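Local coordinates for protein delta-aminolevulinic acid dehydratase (Toxoplasma gondii ME49, PDB 3OBK) that catalyses, as a porphobilinogen synthase, the condensation of two 5-aminolevulinic acid molecules into the pyrrole porphobilinogen, the product bound here, at residues V103-S108 against V135-Y140; G113-A118 against I170-A175; M143-V148 against T234-Y239; D159-Q164 against D184-R189. All coordinates share one frame; numbering follows the deposited sequence.

Interaction 1: V103-S108 against V135-Y140; sequences VMAEES and VALDPY. With PBG (3-[5-(aminomethyl)-4-(carboxymethyl)-1H-pyrrol-3-yl]propanoic acid), chain L.
Tyr140 and Leu137 both place CG opposite their carbonyl carbons (chi1 -54° and -56°), which turns the phenol ring toward Ser108 and the isobutyl group toward Ala105. The segments belong to the connections that follow neighbouring parallel strands, 89-95 and 130-135, of the TIM barrel, at the C-terminal end of the strands where active sites of this fold lie; 103-108 ends in a 3-10 turn. The serine meets the tyrosine with its backbone: CA stands 3.7 Å from the Tyr140 ring centroid, almost exactly on the ring normal, a CH-pi contact for which a small side chain is well suited. Ser108 OG turns back to bond Ala105 O at 2.8 Å, and since Ser108 N bonds the same oxygen, two donors fix the turn. Ala105 CB lies against Leu137 CB at 3.7 Å and also touches Tyr140 CB, a spot a bare methyl suits. The Glu107 methylenes lie at the ring's rim beside CD1, on the same side as Ser108; the Glu107 carboxylate bonds Asn110. Beyond the packed side, Asp138 faces the porphobilinogen, whose amine N1 makes a weak hydrogen bond to OD1. At the far end of the ring, one water bonds both Tyr140 OH and Ser108 O, the latter at 3.0 Å.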
# COMPACT_ATOMS: atom_id res chain seq x y z
N VAL A 103 12.41 -44.57 18.83
CA VAL A 103 12.71 -43.81 17.62
C VAL A 103 11.42 -43.45 16.87
O VAL A 103 11.29 -42.32 16.44
CB VAL A 103 13.71 -44.52 16.65
CG1 VAL A 103 14.03 -43.60 15.46
CG2 VAL A 103 14.99 -44.89 17.36
N MET A 104 10.47 -44.37 16.74
CA MET A 104 9.20 -44.07 16.03
C MET A 104 8.23 -43.25 16.89
O MET A 104 7.25 -42.69 16.38
CB MET A 104 8.51 -45.35 15.56
CG MET A 104 9.22 -46.09 14.43
SD MET A 104 9.40 -45.16 12.88
CE MET A 104 7.69 -44.83 12.50
N ALA A 105 8.51 -43.19 18.19
CA ALA A 105 7.73 -42.43 19.14
C ALA A 105 6.26 -42.85 19.15
O ALA A 105 5.38 -42.02 19.30
CB ALA A 105 7.90 -40.94 18.88
N GLU A 106 6.00 -44.15 19.02
CA GLU A 106 4.62 -44.70 18.98
C GLU A 106 3.78 -44.53 20.25
O GLU A 106 2.55 -44.59 20.20
CB GLU A 106 4.59 -46.19 18.52
CG GLU A 106 5.12 -47.25 19.51
CD GLU A 106 6.65 -47.36 19.55
OE1 GLU A 106 7.34 -46.83 18.65
OE2 GLU A 106 7.15 -47.99 20.50
N GLU A 107 4.42 -44.29 21.39
CA GLU A 107 3.67 -43.94 22.60
C GLU A 107 2.85 -42.65 22.43
O GLU A 107 1.90 -42.41 23.16
CB GLU A 107 4.63 -43.85 23.79
CG GLU A 107 4.01 -43.54 25.17
CD GLU A 107 2.93 -44.52 25.68
OE1 GLU A 107 2.89 -45.71 25.26
OE2 GLU A 107 2.11 -44.06 26.52
N SER A 108 3.21 -41.82 21.44
CA SER A 108 2.49 -40.57 21.15
C SER A 108 1.01 -40.76 20.79
O SER A 108 0.18 -39.90 21.10
CB SER A 108 3.18 -39.80 20.02
OG SER A 108 3.14 -40.49 18.79
N VAL A 135 1.38 -31.42 19.65
CA VAL A 135 1.60 -32.50 18.69
C VAL A 135 3.05 -32.40 18.21
O VAL A 135 3.49 -31.36 17.73
CB VAL A 135 0.61 -32.47 17.52
CG1 VAL A 135 1.00 -33.49 16.42
CG2 VAL A 135 -0.81 -32.71 18.03
N ALA A 136 3.78 -33.49 18.37
CA ALA A 136 5.23 -33.52 18.19
C ALA A 136 5.73 -34.74 18.92
O ALA A 136 5.16 -35.17 19.93
CB ALA A 136 5.91 -32.27 18.73
N LEU A 137 6.78 -35.33 18.38
CA LEU A 137 7.23 -36.61 18.88
C LEU A 137 8.28 -36.46 19.94
O LEU A 137 8.69 -37.43 20.51
CB LEU A 137 7.78 -37.46 17.75
CG LEU A 137 6.82 -37.69 16.60
CD1 LEU A 137 7.46 -38.63 15.58
CD2 LEU A 137 5.50 -38.25 17.06
N ASP A 138 8.75 -35.25 20.21
CA ASP A 138 9.96 -35.19 21.03
C ASP A 138 9.76 -35.66 22.45
O ASP A 138 10.69 -36.19 23.02
CB ASP A 138 10.73 -33.85 20.98
CG ASP A 138 9.86 -32.63 21.00
OD1 ASP A 138 8.81 -32.57 20.32
OD2 ASP A 138 10.32 -31.65 21.63
N PRO A 139 8.57 -35.50 23.02
CA PRO A 139 8.44 -36.02 24.38
C PRO A 139 8.48 -37.53 24.42
O PRO A 139 8.62 -38.11 25.49
CB PRO A 139 7.06 -35.51 24.84
CG PRO A 139 6.68 -34.37 23.90
CD PRO A 139 7.43 -34.64 22.62
N TYR A 140 8.31 -38.16 23.27
CA TYR A 140 8.26 -39.61 23.19
C TYR A 140 9.44 -40.19 22.44
O TYR A 140 9.52 -41.39 22.28
CB TYR A 140 7.00 -40.02 22.45
CG TYR A 140 5.75 -39.42 23.05
CD1 TYR A 140 5.07 -40.09 24.06
CD2 TYR A 140 5.27 -38.19 22.62
CE1 TYR A 140 3.93 -39.56 24.59
CE2 TYR A 140 4.15 -37.65 23.17
CZ TYR A 140 3.49 -38.34 24.15
OH TYR A 140 2.36 -37.79 24.69
CHA PBG L . 8.27 -29.65 21.49
C1A PBG L . 8.12 -28.39 22.29
C2A PBG L . 9.15 -27.59 22.77
C3A PBG L . 8.55 -26.55 23.44
C4A PBG L . 7.18 -26.70 23.28
NA PBG L . 6.95 -27.83 22.61
C5A PBG L . 10.64 -27.86 22.74
C6A PBG L . 11.31 -27.81 21.44
O1A PBG L . 10.57 -27.92 20.42
O2A PBG L . 12.55 -27.76 21.37
C7A PBG L . 9.25 -25.49 24.19
C8A PBG L . 8.43 -24.64 25.09
C9A PBG L . 9.13 -23.79 26.07
O3A PBG L . 8.50 -23.43 27.06
O4A PBG L . 10.37 -23.66 26.10
N1 PBG L . 7.79 -29.65 20.14
O HOH W 1 0.48 -37.60 22.98

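Interaction 2: G113-A118 against I170-A175; sequences GLLPRA and ITLARA
The ring of Pro116 is the main bump of this contact, set in a shallow hollow formed by Thr171, Leu172 and Ala175 on one side of the facing helix. Helices 114-125 and 158-175 run nearly parallel here, their segment axes 9.2 Å apart and crossing at -22°; they are neighbouring outer helices of the TIM barrel, following adjacent strands. At one wall of the hollow Pro116 CG meets Thr171 CG2 at 4.0 Å. The threonine can offer this methyl because CG2 lies opposite the backbone N, while OG1 points elsewhere and bonds Lys167 O and Tyr109 O. At another wall Ala175, whose methyl is small enough for close approach, brings CB to 3.8 Å from Pro116 O and lies against the proline CB as well.

Beside the ring, Leu115 and Leu172 reach across the groove with their branch ends, CD2 of Leu115 lying 3.9 Å from CD2 of Leu172. Both leucines also touch the barrel wall, Leu115 on strand 89-95 and Leu172 on strand 130-135, so they suit the inward edge of the helix pair. Proline fits its place too, since a first-turn helix residue needs no amide hydrogen for the helical bonding pattern. With no hydrogen bond between the segments, the contact rests on the fit of apolar surfaces and implies cohesion by dispersion and exclusion of water.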
# COMPACT_ATOMS: atom_id res chain seq x y z
N GLY A 113 -2.15 -43.76 27.17
CA GLY A 113 -0.94 -43.08 27.64
C GLY A 113 -1.24 -41.90 28.53
O GLY A 113 -2.40 -41.49 28.66
N LEU A 114 -0.20 -41.34 29.13
CA LEU A 114 -0.37 -40.30 30.15
C LEU A 114 -1.16 -39.10 29.63
O LEU A 114 -2.13 -38.68 30.24
CB LEU A 114 0.97 -39.85 30.74
CG LEU A 114 0.92 -38.70 31.76
CD1 LEU A 114 0.16 -39.04 33.04
CD2 LEU A 114 2.32 -38.28 32.07
N LEU A 115 -0.77 -38.55 28.50
CA LEU A 115 -1.46 -37.34 28.04
C LEU A 115 -2.96 -37.58 27.80
O LEU A 115 -3.78 -36.84 28.35
CB LEU A 115 -0.79 -36.69 26.83
CG LEU A 115 -1.16 -35.24 26.57
CD1 LEU A 115 -0.98 -34.39 27.82
CD2 LEU A 115 -0.30 -34.72 25.39
N PRO A 116 -3.33 -38.60 27.01
CA PRO A 116 -4.78 -38.83 26.87
C PRO A 116 -5.51 -39.02 28.18
O PRO A 116 -6.63 -38.57 28.32
CB PRO A 116 -4.85 -40.12 26.03
CG PRO A 116 -3.66 -40.09 25.23
CD PRO A 116 -2.57 -39.48 26.11
N ARG A 117 -4.90 -39.69 29.15
CA ARG A 117 -5.55 -39.86 30.46
C ARG A 117 -5.66 -38.52 31.20
O ARG A 117 -6.63 -38.28 31.90
CB ARG A 117 -4.80 -40.88 31.32
CG ARG A 117 -4.97 -42.31 30.88
CD ARG A 117 -4.28 -43.28 31.85
NE ARG A 117 -2.85 -43.48 31.54
CZ ARG A 117 -1.81 -43.16 32.31
NH1 ARG A 117 -0.60 -43.44 31.86
NH2 ARG A 117 -1.94 -42.58 33.52
N ALA A 118 -4.66 -37.67 31.05
CA ALA A 118 -4.67 -36.36 31.68
C ALA A 118 -5.81 -35.52 31.13
O ALA A 118 -6.51 -34.84 31.88
CB ALA A 118 -3.35 -35.65 31.47
N ILE A 170 -5.15 -37.49 16.22
CA ILE A 170 -6.43 -38.18 16.33
C ILE A 170 -6.64 -38.70 17.79
O ILE A 170 -7.67 -38.45 18.40
CB ILE A 170 -6.59 -39.31 15.25
CG1 ILE A 170 -6.94 -38.69 13.87
CG2 ILE A 170 -7.69 -40.28 15.62
CD1 ILE A 170 -6.71 -39.60 12.66
N THR A 171 -5.64 -39.36 18.34
CA THR A 171 -5.71 -39.83 19.70
C THR A 171 -6.06 -38.74 20.72
O THR A 171 -6.88 -38.96 21.62
CB THR A 171 -4.37 -40.48 20.13
OG1 THR A 171 -4.02 -41.52 19.20
CG2 THR A 171 -4.49 -41.08 21.48
N LEU A 172 -5.45 -37.57 20.58
CA LEU A 172 -5.68 -36.45 21.50
C LEU A 172 -7.06 -35.82 21.32
O LEU A 172 -7.77 -35.53 22.29
CB LEU A 172 -4.60 -35.40 21.27
CG LEU A 172 -3.17 -35.82 21.62
CD1 LEU A 172 -2.25 -34.66 21.30
CD2 LEU A 172 -3.02 -36.25 23.09
N ALA A 173 -7.44 -35.63 20.06
CA ALA A 173 -8.78 -35.19 19.72
C ALA A 173 -9.79 -36.16 20.33
O ALA A 173 -10.72 -35.75 21.04
CB ALA A 173 -8.96 -35.13 18.21
N ARG A 174 -9.59 -37.46 20.08
CA ARG A 174 -10.56 -38.44 20.57
C ARG A 174 -10.63 -38.43 22.10
O ARG A 174 -11.69 -38.67 22.65
CB ARG A 174 -10.25 -39.87 20.08
CG ARG A 174 -10.86 -40.24 18.75
CD ARG A 174 -10.33 -41.60 18.34
NE ARG A 174 -10.67 -42.02 16.97
CZ ARG A 174 -10.01 -42.96 16.28
NH1 ARG A 174 -8.94 -43.59 16.79
NH2 ARG A 174 -10.40 -43.27 15.04
N ALA A 175 -9.49 -38.14 22.76
CA ALA A 175 -9.44 -38.10 24.24
C ALA A 175 -10.22 -36.95 24.83
O ALA A 175 -10.59 -36.99 25.99
CB ALA A 175 -7.98 -38.07 24.76

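Interaction 3: M143-V148 against T234-Y239; sequences MGHDGV and TDKKTY. With PBG (3-[5-(aminomethyl)-4-(carboxymethyl)-1H-pyrrol-3-yl]propanoic acid), chain L.
His145 and Asp146 are hydrogen-bonded to both ends of segment 234-239. The imidazole spans two hydroxyls with its two nitrogens: NE2 donates to Thr234 OG1 at 2.8 Å, the oxygen lying near the ring plane, and ND1 pairs with Tyr239 OH at 3.0 Å. Histidine suits this place because its nitrogens point along different edges of one rigid ring. The phenol oxygen is met a second time, by the backbone N of Asp146 at 3.2 Å in a nearly straight bond of 170°. Within its own segment, Asp235 forms an Asx turn, OD1 accepting from Lys237 N.

The charged pair is Asp146 and Lys236. NZ meets the syn lone pair of Asp146 OD1 at 2.6 Å, and the extended lysine chain arrives at about a right angle to the aspartate. These two loops sit over the C-terminal end of the TIM barrel, and the one carrying Lys236 probably corresponds to the active-site lid known in this family. Both residues touch the porphobilinogen: its amine N1 donates to Asp146 OD2 at 3.0 Å, and Lys236 NZ gives its carboxylate O2A a weak hydrogen bond. One water joins Lys236 NZ to Gly144 O.

By van der Waals contact, Tyr239 CE2 lies 3.7 Å from Asp146 CG, and Lys236, three residues earlier, covers part of one face of the ring with CB, toward the rim.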
# COMPACT_ATOMS: atom_id res chain seq x y z
N MET A 143 15.42 -39.92 20.82
CA MET A 143 16.42 -39.08 20.20
C MET A 143 16.25 -37.62 20.58
O MET A 143 17.10 -36.80 20.26
CB MET A 143 16.34 -39.21 18.69
CG MET A 143 16.46 -40.66 18.20
SD MET A 143 18.15 -41.19 18.16
CE MET A 143 18.27 -42.18 19.64
N GLY A 144 15.16 -37.29 21.26
CA GLY A 144 14.85 -35.90 21.56
C GLY A 144 14.56 -35.03 20.34
O GLY A 144 14.81 -33.84 20.35
N HIS A 145 14.04 -35.64 19.27
CA HIS A 145 13.59 -34.90 18.10
C HIS A 145 12.07 -34.95 17.90
O HIS A 145 11.41 -35.90 18.33
CB HIS A 145 14.33 -35.39 16.87
CG HIS A 145 15.75 -34.95 16.83
ND1 HIS A 145 16.12 -33.72 16.36
CD2 HIS A 145 16.88 -35.56 17.25
CE1 HIS A 145 17.43 -33.60 16.46
NE2 HIS A 145 17.92 -34.70 17.01
N ASP A 146 11.54 -33.90 17.26
CA ASP A 146 10.11 -33.76 17.03
C ASP A 146 9.61 -34.70 15.94
O ASP A 146 8.42 -34.85 15.76
CB ASP A 146 9.75 -32.33 16.61
CG ASP A 146 10.12 -31.28 17.66
OD1 ASP A 146 11.12 -31.45 18.38
OD2 ASP A 146 9.45 -30.25 17.70
N GLY A 147 10.50 -35.33 15.20
CA GLY A 147 10.14 -36.33 14.22
C GLY A 147 10.96 -37.61 14.31
O GLY A 147 11.85 -37.75 15.16
N VAL A 148 10.64 -38.54 13.42
CA VAL A 148 11.37 -39.80 13.33
C VAL A 148 12.74 -39.58 12.70
O VAL A 148 12.85 -38.92 11.69
CB VAL A 148 10.60 -40.83 12.53
CG1 VAL A 148 11.41 -42.11 12.45
CG2 VAL A 148 9.25 -41.09 13.16
N THR A 234 23.25 -33.33 18.52
CA THR A 234 22.46 -32.89 17.38
C THR A 234 21.64 -31.63 17.73
O THR A 234 21.56 -31.25 18.89
CB THR A 234 21.51 -34.00 16.88
OG1 THR A 234 20.60 -34.39 17.92
CG2 THR A 234 22.33 -35.21 16.39
N ASP A 235 21.07 -30.98 16.72
CA ASP A 235 20.23 -29.81 16.94
C ASP A 235 19.01 -29.85 16.04
O ASP A 235 18.82 -30.78 15.29
CB ASP A 235 21.02 -28.52 16.77
CG ASP A 235 21.50 -28.32 15.34
OD1 ASP A 235 20.73 -28.57 14.40
OD2 ASP A 235 22.65 -27.90 15.16
N LYS A 236 18.16 -28.84 16.11
CA LYS A 236 16.90 -28.87 15.38
C LYS A 236 16.88 -27.88 14.22
O LYS A 236 15.83 -27.48 13.75
CB LYS A 236 15.72 -28.64 16.33
CG LYS A 236 15.70 -29.54 17.56
CD LYS A 236 14.37 -29.48 18.27
CE LYS A 236 14.18 -30.54 19.37
NZ LYS A 236 12.84 -30.41 20.05
N LYS A 237 18.03 -27.53 13.73
CA LYS A 237 18.11 -26.46 12.75
C LYS A 237 17.66 -26.86 11.36
O LYS A 237 17.39 -25.99 10.54
CB LYS A 237 19.53 -25.90 12.71
CG LYS A 237 19.93 -25.24 14.00
CD LYS A 237 21.35 -24.73 13.93
CE LYS A 237 21.82 -24.22 15.30
NZ LYS A 237 23.16 -23.70 15.13
N THR A 238 17.56 -28.16 11.10
CA THR A 238 17.01 -28.67 9.85
C THR A 238 15.46 -28.61 9.81
O THR A 238 14.86 -29.06 8.83
CB THR A 238 17.47 -30.15 9.59
OG1 THR A 238 17.16 -30.97 10.73
CG2 THR A 238 18.97 -30.22 9.30
N TYR A 239 14.82 -28.09 10.86
CA TYR A 239 13.38 -27.92 10.87
C TYR A 239 12.84 -26.68 11.60
O TYR A 239 11.96 -26.01 11.06
CB TYR A 239 12.64 -29.19 11.35
CG TYR A 239 12.98 -29.83 12.68
CD1 TYR A 239 13.99 -30.78 12.78
CD2 TYR A 239 12.22 -29.60 13.81
CE1 TYR A 239 14.27 -31.43 13.98
CE2 TYR A 239 12.49 -30.26 15.03
CZ TYR A 239 13.53 -31.18 15.09
OH TYR A 239 13.81 -31.86 16.27
CHA PBG L . 8.27 -29.65 21.49
C1A PBG L . 8.12 -28.39 22.29
C2A PBG L . 9.15 -27.59 22.77
C3A PBG L . 8.55 -26.55 23.44
C4A PBG L . 7.18 -26.70 23.28
NA PBG L . 6.95 -27.83 22.61
C5A PBG L . 10.64 -27.86 22.74
C6A PBG L . 11.31 -27.81 21.44
O1A PBG L . 10.57 -27.92 20.42
O2A PBG L . 12.55 -27.76 21.37
C7A PBG L . 9.25 -25.49 24.19
C8A PBG L . 8.43 -24.64 25.09
C9A PBG L . 9.13 -23.79 26.07
O3A PBG L . 8.50 -23.43 27.06
O4A PBG L . 10.37 -23.66 26.10
N1 PBG L . 7.79 -29.65 20.14
O HOH W 2 14.03 -31.86 22.15

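Interaction 4: D159-Q164 against D184-R189; sequences DLTVHQ and DMMDGR
Thr161 and Met186 make the tightest part of the contact between helix 158-175 and the loop after strand 179-182, a beta-alpha loop of the TIM barrel leading into helix 189-199. The threonine methyl CG2 lies 3.5 Å from Met186 CG and 3.9 Å from its sulfur, the two side chains crossing at about a right angle. Methionine suits the spot because its unbranched chain can fold: bent at chi2 (-58°) and again at chi3, it lays CG and SD over the threonine. Thr161 OG1 takes no part in this packing and bonds Val157 O one turn back.

Looser contacts surround Val162. Its CG2 branch is 3.9 Å from Met186 CB and 4.0 Å from Arg189 CB, with Asp187 O at a similar range, so a compact branched residue fills the curve of the loop without any polar link. The five touching residues are all buried; toward the outside the third subunit, another copy of the protein, bonds Asp187 OD2 through its Arg24 N and pairs its Arg22 with Asp159, while Leu160 and His163 remain partly exposed.

The loop holds its own shape. Gly188, with positive phi, stands at the N-cap of helix 189-199, and Asp184 forms an Asx turn, OD2 accepting from Met186 N at 2.8 Å. The nearest atom of the Arg189 side chain is about 4 Å from a bound magnesium ion, and its NE meets Asp184 OD1, which lies close to the guanidinium plane, at 2.8 Å in a salt bridge.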
# COMPACT_ATOMS: atom_id res chain seq x y z
N ASP A 159 7.80 -36.79 5.90
CA ASP A 159 6.49 -37.31 5.59
C ASP A 159 6.07 -38.45 6.50
O ASP A 159 4.91 -38.60 6.85
CB ASP A 159 6.47 -37.77 4.13
CG ASP A 159 6.73 -36.64 3.15
OD1 ASP A 159 6.79 -35.45 3.56
OD2 ASP A 159 6.85 -36.96 1.96
N LEU A 160 7.04 -39.27 6.88
CA LEU A 160 6.78 -40.38 7.76
C LEU A 160 6.45 -39.78 9.13
O LEU A 160 5.57 -40.28 9.85
CB LEU A 160 7.98 -41.33 7.79
CG LEU A 160 7.84 -42.54 8.71
CD1 LEU A 160 6.59 -43.37 8.33
CD2 LEU A 160 9.14 -43.38 8.74
N THR A 161 7.12 -38.67 9.45
CA THR A 161 6.83 -37.97 10.70
C THR A 161 5.42 -37.42 10.68
O THR A 161 4.71 -37.56 11.66
CB THR A 161 7.85 -36.86 11.00
OG1 THR A 161 9.11 -37.47 11.28
CG2 THR A 161 7.40 -36.02 12.22
N VAL A 162 4.98 -36.86 9.56
CA VAL A 162 3.61 -36.35 9.48
C VAL A 162 2.58 -37.47 9.75
O VAL A 162 1.61 -37.28 10.49
CB VAL A 162 3.33 -35.63 8.12
CG1 VAL A 162 1.84 -35.26 7.97
CG2 VAL A 162 4.20 -34.38 8.03
N HIS A 163 2.83 -38.65 9.20
CA HIS A 163 1.93 -39.79 9.43
C HIS A 163 1.77 -40.07 10.93
O HIS A 163 0.63 -40.24 11.40
CB HIS A 163 2.46 -41.02 8.69
CG HIS A 163 1.49 -42.17 8.62
ND1 HIS A 163 0.11 -42.01 8.68
CD2 HIS A 163 1.71 -43.49 8.42
CE1 HIS A 163 -0.47 -43.19 8.55
NE2 HIS A 163 0.47 -44.10 8.37
N GLN A 164 2.88 -40.09 11.67
CA GLN A 164 2.86 -40.24 13.13
C GLN A 164 2.09 -39.12 13.81
O GLN A 164 1.30 -39.37 14.72
CB GLN A 164 4.28 -40.27 13.72
CG GLN A 164 5.20 -41.42 13.29
CD GLN A 164 4.61 -42.80 13.49
OE1 GLN A 164 3.76 -43.21 12.73
NE2 GLN A 164 5.06 -43.51 14.51
N ASP A 184 5.93 -29.19 15.63
CA ASP A 184 6.93 -30.05 15.03
C ASP A 184 7.78 -29.42 13.95
O ASP A 184 8.91 -29.83 13.76
CB ASP A 184 6.22 -31.23 14.37
CG ASP A 184 5.09 -30.78 13.47
OD1 ASP A 184 4.06 -30.32 14.03
OD2 ASP A 184 5.23 -30.85 12.23
N MET A 185 7.19 -28.47 13.22
CA MET A 185 7.80 -27.79 12.08
C MET A 185 8.14 -28.71 10.90
O MET A 185 9.03 -28.43 10.08
CB MET A 185 8.99 -26.95 12.53
CG MET A 185 8.59 -25.73 13.37
SD MET A 185 7.61 -24.47 12.51
CE MET A 185 8.87 -23.65 11.56
N MET A 186 7.39 -29.80 10.76
CA MET A 186 7.44 -30.60 9.54
C MET A 186 6.71 -29.83 8.50
O MET A 186 5.81 -29.06 8.81
CB MET A 186 6.79 -31.96 9.72
CG MET A 186 7.49 -32.84 10.75
SD MET A 186 9.23 -33.15 10.36
CE MET A 186 10.17 -31.97 11.36
N ASP A 187 7.09 -30.01 7.25
CA ASP A 187 6.40 -29.37 6.17
C ASP A 187 5.06 -30.03 5.94
O ASP A 187 4.97 -31.24 5.91
CB ASP A 187 7.24 -29.44 4.91
CG ASP A 187 8.36 -28.45 4.94
OD1 ASP A 187 8.19 -27.41 5.60
OD2 ASP A 187 9.41 -28.72 4.32
N GLY A 188 4.02 -29.22 5.80
CA GLY A 188 2.73 -29.75 5.38
C GLY A 188 1.91 -30.44 6.44
O GLY A 188 0.85 -30.95 6.14
N ARG A 189 2.35 -30.45 7.69
CA ARG A 189 1.59 -31.19 8.71
C ARG A 189 0.20 -30.61 8.97
O ARG A 189 -0.71 -31.37 9.28
CB ARG A 189 2.40 -31.38 10.02
CG ARG A 189 2.29 -30.32 11.09
CD ARG A 189 3.07 -29.04 10.78
NE ARG A 189 3.61 -28.47 12.01
CZ ARG A 189 4.06 -27.22 12.13
NH1 ARG A 189 4.02 -26.38 11.12
NH2 ARG A 189 4.53 -26.80 13.31

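Interactions 1, 3 and 4 cluster with centres about 12 Å apart on the ligand side of the barrel, while interaction 2 lies on the outer helices, its centre about 23 Å from that of interaction 3. Interactions 1 and 3 both touch the porphobilinogen and are joined by Leu137 N to Asp146 O at 3.1 Å, a probable hydrogen bond. Probable hydrogen bonds also tie interaction 4 to both: Gln164 NE2 to Met104 O at 3.0 Å, and Val148 N to Thr161 OG1 at 2.8 Å. Interaction 2 shares helix 158-175 with interaction 4, and it meets interaction 1 where Leu115 CB lies 4.0 Å from Tyr140 OH.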